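Local atomic coordinates of phosphoribosylformylglycinamidine synthase 2 (Thermus thermophilus, PDB entry 3VIU), a protein that belongs to the PurM-like AIR synthase related family, carries two tandem N- and C-terminal domain pairs, and binds ADP and magnesium. Residues A[428-433]-A[470-475]; A[442-447]-A[545-550]; A[464-469]-A[541-546]; A[616-621]-A[659-664]. All coordinates share one frame; numbering follows the deposited sequence.

Contact 1: A[428-433]-A[470-475]. With MG (magnesium ion), chain D.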
loop_
_atom_site.group_PDB
_atom_site.type_symbol
_atom_site.label_atom_id
_atom_site.label_comp_id
_atom_site.label_asym_id
_atom_site.label_seq_id
_atom_site.Cartn_x
_atom_site.Cartn_y
_atom_site.Cartn_z
ATOM N N LYS A 428 15.201 10.531 9.585
ATOM C CA LYS A 428 14.078 10.737 8.680
ATOM C C LYS A 428 14.421 10.964 7.204
ATOM O O LYS A 428 14.986 11.993 6.827
ATOM C CB LYS A 428 13.210 11.895 9.193
ATOM C CG LYS A 428 12.092 12.305 8.243
ATOM C CD LYS A 428 11.111 13.281 8.885
ATOM C CE LYS A 428 9.936 12.556 9.530
ATOM N NZ LYS A 428 10.370 11.587 10.569
ATOM N N GLY A 429 14.072 9.986 6.375
ATOM C CA GLY A 429 14.298 10.086 4.943
ATOM C C GLY A 429 12.919 10.119 4.309
ATOM O O GLY A 429 11.935 9.846 4.995
ATOM N N ASP A 430 12.824 10.450 3.024
ATOM C CA ASP A 430 11.520 10.505 2.350
ATOM C C ASP A 430 10.866 9.132 2.191
ATOM O O ASP A 430 9.678 9.023 1.911
ATOM C CB ASP A 430 11.657 11.179 0.982
ATOM C CG ASP A 430 11.649 12.688 1.079
ATOM O OD1 ASP A 430 10.555 13.264 1.237
ATOM O OD2 ASP A 430 12.730 13.299 1.013
ATOM N N ALA A 431 11.649 8.078 2.359
ATOM C CA ALA A 431 11.111 6.730 2.265
ATOM C C ALA A 431 11.695 5.972 3.438
ATOM O O ALA A 431 12.776 6.306 3.903
ATOM C CB ALA A 431 11.524 6.072 0.949
ATOM N N ALA A 432 10.978 4.974 3.933
ATOM C CA ALA A 432 11.484 4.182 5.043
ATOM C C ALA A 432 12.629 3.349 4.487
ATOM O O ALA A 432 12.534 2.816 3.382
ATOM C CB ALA A 432 10.395 3.284 5.583
ATOM N N VAL A 433 13.711 3.249 5.243
ATOM C CA VAL A 433 14.880 2.481 4.810
ATOM C C VAL A 433 15.225 1.400 5.824
ATOM O O VAL A 433 15.705 1.703 6.910
ATOM C CB VAL A 433 16.117 3.397 4.631
ATOM C CG1 VAL A 433 17.355 2.564 4.322
ATOM C CG2 VAL A 433 15.862 4.394 3.511
ATOM N N CYS A 470 7.901 6.581 -6.378
ATOM C CA CYS A 470 9.213 6.295 -6.941
ATOM C C CYS A 470 10.202 7.415 -6.617
ATOM O O CYS A 470 11.380 7.152 -6.375
ATOM C CB CYS A 470 9.117 6.119 -8.451
ATOM S SG CYS A 470 8.282 4.618 -8.938
ATOM N N ARG A 471 9.716 8.658 -6.606
ATOM C CA ARG A 471 10.563 9.802 -6.310
ATOM C C ARG A 471 11.056 9.719 -4.869
ATOM O O ARG A 471 12.229 9.969 -4.588
ATOM C CB ARG A 471 9.793 11.116 -6.515
ATOM C CG ARG A 471 10.676 12.371 -6.476
ATOM C CD ARG A 471 9.852 13.639 -6.533
ATOM N NE ARG A 471 8.871 13.587 -7.614
ATOM C CZ ARG A 471 7.558 13.722 -7.442
ATOM N NH1 ARG A 471 6.754 13.655 -8.489
ATOM N NH2 ARG A 471 7.049 13.925 -6.228
ATOM N N ASN A 472 10.157 9.354 -3.960
ATOM C CA ASN A 472 10.510 9.249 -2.552
ATOM C C ASN A 472 11.589 8.218 -2.270
ATOM O O ASN A 472 12.438 8.425 -1.395
ATOM C CB ASN A 472 9.275 8.948 -1.716
ATOM C CG ASN A 472 8.408 10.169 -1.525
ATOM O OD1 ASN A 472 8.909 11.235 -1.169
ATOM N ND2 ASN A 472 7.104 10.025 -1.757
ATOM N N VAL A 473 11.556 7.113 -3.011
ATOM C CA VAL A 473 12.550 6.062 -2.850
ATOM C C VAL A 473 13.858 6.527 -3.487
ATOM O O VAL A 473 14.932 6.320 -2.935
ATOM C CB VAL A 473 12.075 4.752 -3.508
ATOM C CG1 VAL A 473 13.247 3.807 -3.725
ATOM C CG2 VAL A 473 11.031 4.095 -2.626
ATOM N N SER A 474 13.758 7.172 -4.643
ATOM C CA SER A 474 14.936 7.677 -5.341
ATOM C C SER A 474 15.642 8.723 -4.501
ATOM O O SER A 474 16.864 8.822 -4.511
ATOM C CB SER A 474 14.534 8.318 -6.673
ATOM O OG SER A 474 13.946 7.359 -7.522
ATOM N N VAL A 475 14.846 9.508 -3.786
ATOM C CA VAL A 475 15.343 10.580 -2.939
ATOM C C VAL A 475 16.208 10.110 -1.766
ATOM O O VAL A 475 17.045 10.872 -1.278
ATOM C CB VAL A 475 14.158 11.435 -2.439
ATOM C CG1 VAL A 475 14.550 12.242 -1.225
ATOM C CG2 VAL A 475 13.709 12.356 -3.556
HETATM MG MG MG D . 8.213 13.328 0.178
HETATM O O HOH W 1 7.845 11.290 1.934
HETATM O O HOH W 2 6.712 13.614 -1.773
HETATM O O HOH W 3 8.155 15.862 0.350
#

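Contact 2: A[442-447]-A[545-550]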
loop_
_atom_site.group_PDB
_atom_site.type_symbol
_atom_site.label_atom_id
_atom_site.label_comp_id
_atom_site.label_asym_id
_atom_site.label_seq_id
_atom_site.Cartn_x
_atom_site.Cartn_y
_atom_site.Cartn_z
ATOM N N GLY A 442 20.157 -2.101 1.748
ATOM C CA GLY A 442 19.098 -1.346 2.381
ATOM C C GLY A 442 17.885 -1.402 1.474
ATOM O O GLY A 442 18.010 -1.278 0.253
ATOM N N VAL A 443 16.713 -1.610 2.067
ATOM C CA VAL A 443 15.464 -1.680 1.315
ATOM C C VAL A 443 14.629 -0.447 1.633
ATOM O O VAL A 443 14.350 -0.177 2.798
ATOM C CB VAL A 443 14.666 -2.926 1.708
ATOM C CG1 VAL A 443 13.410 -3.024 0.869
ATOM C CG2 VAL A 443 15.538 -4.166 1.551
ATOM N N ALA A 444 14.243 0.302 0.600
ATOM C CA ALA A 444 13.441 1.506 0.782
ATOM C C ALA A 444 11.995 1.268 0.347
ATOM O O ALA A 444 11.738 0.544 -0.614
ATOM C CB ALA A 444 14.042 2.659 -0.004
ATOM N N ALA A 445 11.058 1.892 1.054
ATOM C CA ALA A 445 9.642 1.731 0.760
ATOM C C ALA A 445 8.816 2.972 1.065
ATOM O O ALA A 445 9.092 3.713 2.010
ATOM C CB ALA A 445 9.089 0.548 1.546
ATOM N N LYS A 446 7.783 3.182 0.262
ATOM C CA LYS A 446 6.902 4.314 0.453
ATOM C C LYS A 446 5.573 4.045 -0.251
ATOM O O LYS A 446 5.519 3.306 -1.232
ATOM C CB LYS A 446 7.556 5.575 -0.114
ATOM C CG LYS A 446 7.297 6.850 0.689
ATOM C CD LYS A 446 5.883 7.335 0.542
ATOM C CE LYS A 446 5.664 8.606 1.343
ATOM N NZ LYS A 446 5.890 8.365 2.790
ATOM N N VAL A 447 4.500 4.625 0.269
ATOM C CA VAL A 447 3.181 4.477 -0.330
ATOM C C VAL A 447 2.616 5.886 -0.478
ATOM O O VAL A 447 2.703 6.681 0.454
ATOM C CB VAL A 447 2.254 3.617 0.559
ATOM C CG1 VAL A 447 2.245 4.145 1.979
ATOM C CG2 VAL A 447 0.852 3.626 0.001
ATOM N N GLY A 545 12.461 -0.373 -3.272
ATOM C CA GLY A 545 13.711 -0.201 -3.985
ATOM C C GLY A 545 14.859 -0.624 -3.090
ATOM O O GLY A 545 14.651 -0.899 -1.911
ATOM N N VAL A 546 16.068 -0.683 -3.634
ATOM C CA VAL A 546 17.215 -1.069 -2.833
ATOM C C VAL A 546 18.349 -0.078 -3.001
ATOM O O VAL A 546 18.398 0.662 -3.985
ATOM C CB VAL A 546 17.720 -2.471 -3.211
ATOM C CG1 VAL A 546 18.120 -2.501 -4.680
ATOM C CG2 VAL A 546 18.888 -2.856 -2.320
ATOM N N LEU A 547 19.257 -0.065 -2.031
ATOM C CA LEU A 547 20.400 0.833 -2.065
ATOM C C LEU A 547 21.470 0.324 -1.108
ATOM O O LEU A 547 21.264 -0.654 -0.399
ATOM C CB LEU A 547 19.981 2.245 -1.650
ATOM C CG LEU A 547 19.568 2.452 -0.187
ATOM C CD1 LEU A 547 19.496 3.939 0.100
ATOM C CD2 LEU A 547 18.228 1.798 0.095
ATOM N N GLU A 548 22.623 0.975 -1.112
ATOM C CA GLU A 548 23.691 0.602 -0.201
ATOM C C GLU A 548 23.515 1.553 0.955
ATOM O O GLU A 548 23.610 2.764 0.781
ATOM C CB GLU A 548 25.072 0.805 -0.831
ATOM C CG GLU A 548 25.327 -0.059 -2.053
ATOM C CD GLU A 548 26.802 -0.139 -2.415
ATOM O OE1 GLU A 548 27.436 0.935 -2.554
ATOM O OE2 GLU A 548 27.319 -1.277 -2.559
ATOM N N VAL A 549 23.235 1.001 2.127
ATOM C CA VAL A 549 23.026 1.793 3.329
ATOM C C VAL A 549 24.077 2.887 3.484
ATOM O O VAL A 549 23.810 3.946 4.047
ATOM C CB VAL A 549 23.059 0.895 4.567
ATOM C CG1 VAL A 549 22.773 1.704 5.812
ATOM C CG2 VAL A 549 22.052 -0.211 4.408
ATOM N N ASP A 550 25.273 2.633 2.974
ATOM C CA ASP A 550 26.344 3.609 3.080
ATOM C C ASP A 550 26.192 4.785 2.117
ATOM O O ASP A 550 26.857 5.800 2.271
ATOM C CB ASP A 550 27.692 2.938 2.851
ATOM C CG ASP A 550 28.841 3.808 3.288
ATOM O OD1 ASP A 550 28.931 4.104 4.501
ATOM O OD2 ASP A 550 29.647 4.206 2.418
#

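Contact 3: A[464-469]-A[541-546]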
loop_
_atom_site.group_PDB
_atom_site.type_symbol
_atom_site.label_atom_id
_atom_site.label_comp_id
_atom_site.label_asym_id
_atom_site.label_seq_id
_atom_site.Cartn_x
_atom_site.Cartn_y
_atom_site.Cartn_z
ATOM N N HIS A 464 0.555 10.579 -10.711
ATOM C CA HIS A 464 1.251 11.309 -9.664
ATOM C C HIS A 464 1.629 10.396 -8.514
ATOM O O HIS A 464 2.716 10.522 -7.955
ATOM C CB HIS A 464 0.383 12.456 -9.144
ATOM C CG HIS A 464 0.686 13.776 -9.779
ATOM N ND1 HIS A 464 1.866 14.455 -9.555
ATOM C CD2 HIS A 464 -0.028 14.536 -10.646
ATOM C CE1 HIS A 464 1.867 15.576 -10.256
ATOM N NE2 HIS A 464 0.729 15.650 -10.927
ATOM N N ALA A 465 0.736 9.470 -8.170
ATOM C CA ALA A 465 0.975 8.526 -7.076
ATOM C C ALA A 465 2.195 7.641 -7.312
ATOM O O ALA A 465 3.067 7.542 -6.445
ATOM C CB ALA A 465 -0.268 7.661 -6.843
ATOM N N LEU A 466 2.262 6.996 -8.475
ATOM C CA LEU A 466 3.398 6.137 -8.783
ATOM C C LEU A 466 4.671 6.985 -8.875
ATOM O O LEU A 466 5.728 6.620 -8.348
ATOM C CB LEU A 466 3.182 5.397 -10.106
ATOM C CG LEU A 466 3.730 3.964 -10.146
ATOM C CD1 LEU A 466 3.643 3.419 -11.563
ATOM C CD2 LEU A 466 5.161 3.932 -9.648
ATOM N N ALA A 467 4.566 8.121 -9.554
ATOM C CA ALA A 467 5.699 9.022 -9.698
ATOM C C ALA A 467 6.238 9.411 -8.316
ATOM O O ALA A 467 7.418 9.204 -8.025
ATOM C CB ALA A 467 5.278 10.272 -10.477
ATOM N N GLU A 468 5.366 9.945 -7.461
ATOM C CA GLU A 468 5.758 10.366 -6.121
ATOM C C GLU A 468 6.410 9.234 -5.328
ATOM O O GLU A 468 7.485 9.410 -4.759
ATOM C CB GLU A 468 4.551 10.902 -5.344
ATOM C CG GLU A 468 4.942 11.555 -4.013
ATOM C CD GLU A 468 3.771 12.211 -3.286
ATOM O OE1 GLU A 468 4.016 12.990 -2.335
ATOM O OE2 GLU A 468 2.605 11.947 -3.653
ATOM N N ALA A 469 5.764 8.074 -5.289
ATOM C CA ALA A 469 6.315 6.942 -4.557
ATOM C C ALA A 469 7.726 6.615 -5.063
ATOM O O ALA A 469 8.648 6.404 -4.271
ATOM C CB ALA A 469 5.403 5.730 -4.699
ATOM N N VAL A 541 -0.206 3.675 -4.111
ATOM C CA VAL A 541 0.962 3.059 -4.711
ATOM C C VAL A 541 2.111 2.848 -3.744
ATOM O O VAL A 541 2.611 3.793 -3.141
ATOM C CB VAL A 541 1.468 3.918 -5.886
ATOM C CG1 VAL A 541 2.698 3.278 -6.524
ATOM C CG2 VAL A 541 0.347 4.092 -6.909
ATOM N N GLY A 542 2.520 1.590 -3.612
ATOM C CA GLY A 542 3.624 1.243 -2.745
ATOM C C GLY A 542 4.792 0.862 -3.631
ATOM O O GLY A 542 4.639 0.059 -4.556
ATOM N N VAL A 543 5.952 1.449 -3.364
ATOM C CA VAL A 543 7.139 1.169 -4.148
ATOM C C VAL A 543 8.287 0.684 -3.282
ATOM O O VAL A 543 8.549 1.228 -2.211
ATOM C CB VAL A 543 7.623 2.426 -4.916
ATOM C CG1 VAL A 543 9.010 2.168 -5.515
ATOM C CG2 VAL A 543 6.632 2.782 -6.012
ATOM N N VAL A 544 8.974 -0.345 -3.759
ATOM C CA VAL A 544 10.112 -0.887 -3.044
ATOM C C VAL A 544 11.347 -0.705 -3.912
ATOM O O VAL A 544 11.289 -0.849 -5.129
ATOM C CB VAL A 544 9.933 -2.398 -2.729
ATOM C CG1 VAL A 544 11.230 -2.970 -2.171
ATOM C CG2 VAL A 544 8.814 -2.591 -1.719
ATOM N N GLY A 545 12.461 -0.373 -3.272
ATOM C CA GLY A 545 13.711 -0.201 -3.985
ATOM C C GLY A 545 14.859 -0.624 -3.090
ATOM O O GLY A 545 14.651 -0.899 -1.911
ATOM N N VAL A 546 16.068 -0.683 -3.634
ATOM C CA VAL A 546 17.215 -1.069 -2.833
ATOM C C VAL A 546 18.349 -0.078 -3.001
ATOM O O VAL A 546 18.398 0.662 -3.985
ATOM C CB VAL A 546 17.720 -2.471 -3.211
ATOM C CG1 VAL A 546 18.120 -2.501 -4.680
ATOM C CG2 VAL A 546 18.888 -2.856 -2.320
#

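Contact 4: A[616-621]-A[659-664]. With MG (magnesium ion), chain D.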
loop_
_atom_site.group_PDB
_atom_site.type_symbol
_atom_site.label_atom_id
_atom_site.label_comp_id
_atom_site.label_asym_id
_atom_site.label_seq_id
_atom_site.Cartn_x
_atom_site.Cartn_y
_atom_site.Cartn_z
ATOM N N ARG A 616 24.045 13.788 0.632
ATOM C CA ARG A 616 23.471 12.793 1.527
ATOM C C ARG A 616 22.230 13.375 2.192
ATOM O O ARG A 616 21.725 12.847 3.180
ATOM C CB ARG A 616 24.485 12.346 2.584
ATOM C CG ARG A 616 24.950 13.457 3.476
ATOM C CD ARG A 616 25.733 12.933 4.655
ATOM N NE ARG A 616 26.222 14.038 5.472
ATOM C CZ ARG A 616 26.913 13.891 6.596
ATOM N NH1 ARG A 616 27.199 12.676 7.047
ATOM N NH2 ARG A 616 27.322 14.962 7.264
ATOM N N THR A 617 21.743 14.480 1.648
ATOM C CA THR A 617 20.539 15.100 2.182
ATOM C C THR A 617 19.696 15.637 1.025
ATOM O O THR A 617 20.108 16.529 0.276
ATOM C CB THR A 617 20.889 16.188 3.240
ATOM O OG1 THR A 617 19.818 17.128 3.360
ATOM C CG2 THR A 617 22.151 16.875 2.887
ATOM N N ALA A 618 18.520 15.034 0.868
ATOM C CA ALA A 618 17.594 15.378 -0.202
ATOM C C ALA A 618 16.150 15.283 0.283
ATOM O O ALA A 618 15.842 14.578 1.240
ATOM C CB ALA A 618 17.809 14.443 -1.396
ATOM N N HIS A 619 15.262 15.989 -0.400
ATOM C CA HIS A 619 13.859 15.996 -0.016
ATOM C C HIS A 619 13.099 16.493 -1.231
ATOM O O HIS A 619 13.472 17.514 -1.801
ATOM C CB HIS A 619 13.672 16.963 1.156
ATOM C CG HIS A 619 12.302 16.943 1.747
ATOM N ND1 HIS A 619 11.635 18.094 2.117
ATOM C CD2 HIS A 619 11.468 15.915 2.030
ATOM C CE1 HIS A 619 10.447 17.773 2.597
ATOM N NE2 HIS A 619 10.320 16.457 2.556
ATOM N N ASP A 620 12.053 15.788 -1.652
ATOM C CA ASP A 620 11.324 16.273 -2.816
ATOM C C ASP A 620 10.291 17.308 -2.401
ATOM O O ASP A 620 9.880 17.357 -1.239
ATOM C CB ASP A 620 10.679 15.120 -3.597
ATOM C CG ASP A 620 9.496 14.506 -2.889
ATOM O OD1 ASP A 620 9.605 14.220 -1.678
ATOM O OD2 ASP A 620 8.464 14.291 -3.562
ATOM N N VAL A 621 9.912 18.161 -3.349
ATOM C CA VAL A 621 8.943 19.215 -3.103
ATOM C C VAL A 621 7.558 18.740 -3.539
ATOM O O VAL A 621 7.276 18.636 -4.732
ATOM C CB VAL A 621 9.317 20.491 -3.887
ATOM C CG1 VAL A 621 8.350 21.617 -3.535
ATOM C CG2 VAL A 621 10.754 20.897 -3.573
ATOM N N SER A 659 8.344 16.331 -9.904
ATOM C CA SER A 659 9.695 16.306 -10.434
ATOM C C SER A 659 10.636 17.373 -9.879
ATOM O O SER A 659 11.605 17.745 -10.540
ATOM C CB SER A 659 9.630 16.411 -11.965
ATOM O OG SER A 659 8.696 15.483 -12.509
ATOM N N ARG A 660 10.363 17.856 -8.671
ATOM C CA ARG A 660 11.215 18.866 -8.043
ATOM C C ARG A 660 11.884 18.311 -6.780
ATOM O O ARG A 660 11.215 17.775 -5.895
ATOM C CB ARG A 660 10.393 20.110 -7.709
ATOM C CG ARG A 660 9.684 20.704 -8.927
ATOM C CD ARG A 660 9.157 22.105 -8.648
ATOM N NE ARG A 660 8.090 22.107 -7.652
ATOM C CZ ARG A 660 7.632 23.200 -7.053
ATOM N NH1 ARG A 660 8.150 24.383 -7.346
ATOM N NH2 ARG A 660 6.651 23.110 -6.169
ATOM N N VAL A 661 13.210 18.444 -6.706
ATOM C CA VAL A 661 13.986 17.933 -5.574
ATOM C C VAL A 661 15.026 18.903 -5.010
ATOM O O VAL A 661 15.777 19.544 -5.752
ATOM C CB VAL A 661 14.743 16.630 -5.963
ATOM C CG1 VAL A 661 15.595 16.147 -4.797
ATOM C CG2 VAL A 661 13.754 15.553 -6.372
ATOM N N LEU A 662 15.071 18.977 -3.684
ATOM C CA LEU A 662 16.024 19.820 -2.972
ATOM C C LEU A 662 17.139 18.939 -2.417
ATOM O O LEU A 662 16.885 17.820 -1.982
ATOM C CB LEU A 662 15.339 20.524 -1.801
ATOM C CG LEU A 662 14.268 21.576 -2.091
ATOM C CD1 LEU A 662 13.544 21.970 -0.796
ATOM C CD2 LEU A 662 14.934 22.779 -2.723
ATOM N N PHE A 663 18.370 19.434 -2.431
ATOM C CA PHE A 663 19.491 18.678 -1.876
ATOM C C PHE A 663 20.660 19.598 -1.562
ATOM O O PHE A 663 20.741 20.713 -2.077
ATOM C CB PHE A 663 19.927 17.555 -2.822
ATOM C CG PHE A 663 20.701 18.020 -4.017
ATOM C CD1 PHE A 663 22.078 17.851 -4.074
ATOM C CD2 PHE A 663 20.057 18.617 -5.088
ATOM C CE1 PHE A 663 22.803 18.270 -5.180
ATOM C CE2 PHE A 663 20.770 19.039 -6.193
ATOM C CZ PHE A 663 22.148 18.864 -6.240
ATOM N N THR A 664 21.554 19.139 -0.694
ATOM C CA THR A 664 22.699 19.946 -0.316
ATOM C C THR A 664 24.013 19.251 -0.650
ATOM O O THR A 664 24.100 18.020 -0.653
ATOM C CB THR A 664 22.678 20.256 1.181
ATOM O OG1 THR A 664 23.080 19.097 1.910
ATOM C CG2 THR A 664 21.280 20.652 1.623
HETATM MG MG MG D . 8.213 13.328 0.178
HETATM O O HOH W 2 6.712 13.614 -1.773
HETATM O O HOH W 3 8.155 15.862 0.350
HETATM O O HOH W 4 8.206 17.199 -6.799
HETATM O O HOH W 5 5.297 20.512 -5.419
#

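Contact 1: A[428-433]-A[470-475]
The carboxylate of D430 and the amide of N472 lie nearly parallel, their planes 18° apart, and meet through one oxygen each at a magnesium ion. This site belongs to the PurM-type N-terminal domain, where the loop leading into strand 432-436 packs on helix 458-475. On the side of the D430 plane where the metal sits, V475 CG1 also approaches, slanting in to 3.1 Å from D430 OD2. The other oxygen, D430 OD1, is 2.6 Å from the magnesium, which stands out of the carboxylate plane. N472 contributes its OD1, likewise 2.6 Å from the magnesium; both bonds are long for this metal. Two waters and D620, from the following domain, complete the ligands in the model. The D430 side chain swings anti to its own carbonyl carbon (chi1 -82°), which brings OD1 round to the ion while CB rests 3.5 Å from N472 OD1. The amide of N472 is also fixed at its nitrogen, since ND2 is hydrogen-bonded to D448, while OD1 is turned to the metal. A further water lies within hydrogen-bonding reach of D430 O (2.9 Å) and, more weakly, of N472 OD1; it may not serve both at once. Past the site A431 packs on the helix, its CB 3.4 Å from the backbone N472 O and 4.1 Å from V473 CG2.

Contact 2: A[442-447]-A[545-550]
G442 and A444 pair with L547 and G545 through four backbone hydrogen bonds, two to each pair, along antiparallel strands whose short axes lie 140° apart. The shortest are G442 N to L547 O and A444 N to G545 O, each 2.8 Å. Between them V443 faces V546 as a non-hydrogen-bonded pair. Here V443 CA-H points at G545 O, with V443 CA 3.4 Å from G545 O, and V546 CA-H points in the same way at G442 O. That last oxygen is closely surrounded: besides the N-H of L547 it meets V546 CG2 at 3.1 Å and L547 CD2, also 3.1 Å from G442 O, although these two side chains leave the strand on opposite faces. L547 reaches it because its CG stands between the backbone N and the carbonyl carbon (chi1 68°), which carries CD2 across toward strand 441-448. With no side chain of its own, G442 lets V549 CG2 come to 3.8 Å from G442 CA.

The next shell fixes both strands. A444 and L547 share a face where A478 touches both and V473 of helix 458-475 lies on A444, while V443 packs on I436 and V544 on the other face. Beyond, V443 and A445 bond to strand 432-436, and V546 to K479. The pairing thus joins two central neighbours in the mixed sheet of a PurM-type N-terminal domain, in strand order 1-2-3-6-4-5.

Contact 3: A[464-469]-A[541-546]
V541 pushes its forked end against helix 464-469, both methyls over one face of the A465-L466 peptide, CG2 toward the alanine and CG1 toward the leucine. CG2 meets the small bump of A465, 3.6 Å from A465 CB, and CG1 settles against L466, 3.7 Å from L466 CA and 3.8 Å from L466 CG. This spread follows from the valine's rotation, with CG1 anti to the backbone N (chi1 180°) and CG2 beside it. One turn on, A469 directs its methyl into the hollow between V541 and V543: A469 CB lies 3.7 Å from V541 O and 3.5 Å from V543 CG2. The same V543 methyl also touches L466 CD2 at 4.1 Å, where the two side chains cross nearly at a right angle, so CG2 sits between leucine and alanine. Small alanines allow the helix to ride close on the sheet, with short axes 7.8 Å apart and only 28° from parallel, as is common where helices cover the sheet of an alpha/beta domain. Y483 of the neighbouring strand touches L466, V541 and V543, and helix 495-515 adds A511 and L508. Side chain meets side chain through carbon alone, and the contact is buried, so helix and strand are joined here by dispersion and the exclusion of water.

Contact 4: A[616-621]-A[659-664]
T617 O takes the backbone N-H of T664, 3.1 Å away, and is also met by F663 CA-H; this opens an antiparallel pairing between strands 618-620 and 661-665, at one border of the mixed sheet in the PurM-type C-terminal domain. A618 pairs with F663 without hydrogen bonds, A618 CB lying 4.0 Å from F663 CB, on the face where helix 596-611 adds I606 and L609. H619 is gripped by L662 through two backbone bonds, H619 N to L662 O and L662 N to H619 O. Both side chains reach M633 of helix 625-634 on the other face. D620 faces V661, again without hydrogen bonds. Its CG stands between the backbone N and the carbonyl carbon (chi1 72°), which turns the carboxylate away from V661 so that D620 OD1 lies 2.5 Å from the magnesium ion. The second oxygen has other partners: OD2 accepts from a metal-bound water at 2.6 Å and forms a salt bridge with R471. Another water on the metal donates to D620 O, so side chain and backbone both reach the ion's shell. V621 N closes the pairing with a nearly straight bond to R660 O, 2.9 Å long and 173° at the hydrogen. V621 also lays CG1 over a face of the R660 guanidinium, 3.5 Å from R660 NH2, while E569 O holds NH1. At the edge of that group, in its plane, a water accepts from R660 NH2 at 3.0 Å.

Contacts 1 to 3 share one domain core. Contact 1 is tied to contact 2 by the backbone pair A432 O and A445 N, 2.9 Å apart, and contact 2 to contact 3 by K446 O and V543 N, also 2.9 Å apart; contacts 2 and 3 use the same strand 538-548, and contacts 1 and 3 the same helix 458-475. Contact 4 belongs to the following domain and meets contact 1 at the magnesium, where D430, N472 and D620 converge and R471 NH2 lies 3.0 Å from D620 OD2. The bound ADP occupies a separate pocket, about 10 Å from the side chain of V541 in contact 3.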